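Local coordinates for fibrillarin-like rRNA/tRNA 2'-O-methyltransferase (PDB 4DF3), which probably methylates ribose 2'-hydroxyls of rRNA and tRNA at sites chosen by a guide RNA, with S-adenosylmethionine as methyl donor, at residues Leu82-Ile86 against Tyr152-Ala156. The protein carries 2 engineered substitutions. Numbering follows the deposited sequence.
With SAM (S-adenosylmethionine), chain C.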
loop_
_atom_site.group_PDB
_atom_site.type_symbol
_atom_site.label_atom_id
_atom_site.label_comp_id
_atom_site.label_asym_id
_atom_site.label_seq_id
_atom_site.Cartn_x
_atom_site.Cartn_y
_atom_site.Cartn_z
ATOM N N LEU A 82 -3.657 -1.512 -8.937
ATOM C CA LEU A 82 -3.479 -2.939 -8.989
ATOM C C LEU A 82 -2.576 -3.288 -7.792
ATOM O O LEU A 82 -1.433 -2.847 -7.699
ATOM C CB LEU A 82 -2.782 -3.363 -10.285
ATOM C CG LEU A 82 -2.330 -4.845 -10.377
ATOM C CD1 LEU A 82 -3.548 -5.756 -10.150
ATOM C CD2 LEU A 82 -1.733 -5.081 -11.818
ATOM N N TYR A 83 -3.098 -4.128 -6.917
ATOM C CA TYR A 83 -2.386 -4.480 -5.674
ATOM C C TYR A 83 -2.006 -5.966 -5.695
ATOM O O TYR A 83 -2.907 -6.835 -5.628
ATOM C CB TYR A 83 -3.301 -4.177 -4.493
ATOM C CG TYR A 83 -2.616 -4.179 -3.125
ATOM C CD1 TYR A 83 -2.939 -3.225 -2.196
ATOM C CD2 TYR A 83 -1.706 -5.182 -2.757
ATOM C CE1 TYR A 83 -2.405 -3.286 -0.916
ATOM C CE2 TYR A 83 -1.093 -5.219 -1.466
ATOM C CZ TYR A 83 -1.488 -4.278 -0.563
ATOM O OH TYR A 83 -0.964 -4.289 0.708
ATOM N N LEU A 84 -0.699 -6.219 -5.823
ATOM C CA LEU A 84 -0.183 -7.582 -5.934
ATOM C C LEU A 84 0.158 -8.039 -4.530
ATOM O O LEU A 84 1.046 -7.444 -3.877
ATOM C CB LEU A 84 1.015 -7.696 -6.880
ATOM C CG LEU A 84 0.781 -7.236 -8.347
ATOM C CD1 LEU A 84 2.035 -7.461 -9.170
ATOM C CD2 LEU A 84 -0.449 -7.839 -8.987
ATOM N N GLY A 85 -0.570 -9.050 -4.041
ATOM C CA GLY A 85 -0.253 -9.577 -2.701
ATOM C C GLY A 85 -1.075 -8.910 -1.606
ATOM O O GLY A 85 -0.521 -8.569 -0.536
ATOM N N ILE A 86 -2.374 -8.761 -1.830
ATOM C CA ILE A 86 -3.228 -7.913 -1.006
ATOM C C ILE A 86 -3.394 -8.572 0.398
ATOM O O ILE A 86 -3.710 -7.867 1.355
ATOM C CB ILE A 86 -4.591 -7.521 -1.718
ATOM C CG1 ILE A 86 -5.490 -6.700 -0.764
ATOM C CG2 ILE A 86 -5.427 -8.761 -2.112
ATOM C CD1 ILE A 86 -6.827 -6.263 -1.364
ATOM N N TYR A 152 0.908 -1.542 -6.701
ATOM C CA TYR A 152 1.522 -1.699 -5.431
ATOM C C TYR A 152 1.812 -3.207 -5.277
ATOM O O TYR A 152 0.917 -4.044 -5.498
ATOM C CB TYR A 152 0.504 -1.283 -4.351
ATOM C CG TYR A 152 1.112 -1.342 -2.941
ATOM C CD1 TYR A 152 1.728 -0.222 -2.375
ATOM C CD2 TYR A 152 1.049 -2.548 -2.178
ATOM C CE1 TYR A 152 2.277 -0.307 -1.062
ATOM C CE2 TYR A 152 1.612 -2.633 -0.844
ATOM C CZ TYR A 152 2.237 -1.476 -0.344
ATOM O OH TYR A 152 2.734 -1.511 0.935
ATOM N N ALA A 153 3.043 -3.541 -4.890
ATOM C CA ALA A 153 3.465 -4.965 -4.912
ATOM C C ALA A 153 4.091 -5.309 -3.594
ATOM O O ALA A 153 5.057 -4.671 -3.189
ATOM C CB ALA A 153 4.429 -5.254 -6.076
ATOM N N ASP A 154 3.557 -6.338 -2.947
ATOM C CA ASP A 154 4.146 -6.880 -1.734
ATOM C C ASP A 154 3.863 -8.376 -1.686
ATOM O O ASP A 154 3.069 -8.808 -0.872
ATOM C CB ASP A 154 3.553 -6.179 -0.501
ATOM C CG ASP A 154 4.260 -6.586 0.821
ATOM O OD1 ASP A 154 3.724 -6.240 1.901
ATOM O OD2 ASP A 154 5.306 -7.301 0.784
ATOM N N VAL A 155 4.433 -9.148 -2.605
ATOM C CA VAL A 155 4.101 -10.623 -2.605
ATOM C C VAL A 155 5.077 -11.506 -1.784
ATOM O O VAL A 155 4.825 -12.736 -1.591
ATOM C CB VAL A 155 3.923 -11.207 -3.991
ATOM C CG1 VAL A 155 2.656 -10.558 -4.676
ATOM C CG2 VAL A 155 5.232 -11.064 -4.847
ATOM N N ALA A 156 6.135 -10.882 -1.279
ATOM C CA ALA A 156 7.126 -11.591 -0.428
ATOM C C ALA A 156 7.671 -12.822 -1.172
ATOM O O ALA A 156 7.659 -13.947 -0.648
ATOM C CB ALA A 156 6.508 -12.004 0.932
HETATM N N SAM C . 0.391 -6.286 1.343
HETATM C CA SAM C . -0.142 -6.890 2.598
HETATM C C SAM C . -0.341 -5.744 3.594
HETATM O O SAM C . 0.408 -4.745 3.578
HETATM O OXT SAM C . -1.251 -5.809 4.414
HETATM C CB SAM C . 0.832 -7.947 3.224
HETATM C CG SAM C . 1.166 -8.915 2.102
HETATM S SD SAM C . 1.813 -10.533 2.609
HETATM C CE SAM C . 3.469 -9.865 2.916
HETATM C "C5'" SAM C . 2.110 -11.325 0.986
HETATM C "C4'" SAM C . 0.870 -12.003 0.397
HETATM O "O4'" SAM C . 1.009 -12.299 -0.991
HETATM C "C3'" SAM C . 0.453 -13.328 1.019
HETATM O "O3'" SAM C . -0.891 -13.124 1.468
HETATM C "C2'" SAM C . 0.654 -14.408 -0.055
HETATM O "O2'" SAM C . -0.337 -15.410 -0.005
HETATM C "C1'" SAM C . 0.524 -13.607 -1.344
HETATM N N9 SAM C . 1.364 -14.080 -2.462
HETATM C C8 SAM C . 2.656 -14.617 -2.467
HETATM N N7 SAM C . 3.000 -14.906 -3.782
HETATM C C5 SAM C . 1.974 -14.578 -4.580
HETATM C C6 SAM C . 1.809 -14.638 -5.954
HETATM N N6 SAM C . 2.759 -15.133 -6.838
HETATM N N1 SAM C . 0.578 -14.142 -6.358
HETATM C C2 SAM C . -0.464 -13.633 -5.602
HETATM N N3 SAM C . -0.266 -13.580 -4.234
HETATM C C4 SAM C . 0.915 -14.071 -3.771
#
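Tyr-152 enters the contact through its backbone: Tyr-152 N donates to Leu-82 O at 2.9 Å, and Tyr-152 O accepts from Leu-84 N at 2.7 Å. This alternation, with both chains running the same way, marks neighbouring parallel strands 80-84 and 148-153 at the centre of the Rossmann-like methyltransferase sheet; the loops that follow them line the S-adenosylmethionine pocket. The Tyr-152 ring lies beside that of Tyr-83, pointing the same way, with its CD2 over one face of the Tyr-83 ring, 3.5 Å from CZ; the planes are inclined at 52°, an oblique pair, neither stacked nor edge-to-face. Ile-86 CB lies over the opposite face. With CG anti to the backbone N (chi1 -167°), Tyr-83 directs its hydroxyl to the methionine amine of the ligand; OH is placed as acceptor from the ligand N, at a distance so short that its exact length is doubtful. A phenylalanine in its place would probably keep the ring packing but lose the hydroxyl that meets the amine. On the other sheet face, Ala-153 CB meets Leu-84 CB at 4.3 Å. Asp-154 N then donates to Leu-84 O in a nearly straight bond (175°), while its carboxylate OD1 forms a salt bridge with Lys-61 and a weak bond with the ligand amine. At Val-155, CG1 packs 3.6 Å from Gly-85 N. The glycine carbonyl faces the ligand: Gly-85 O accepts from the amine N at 3.1 Å.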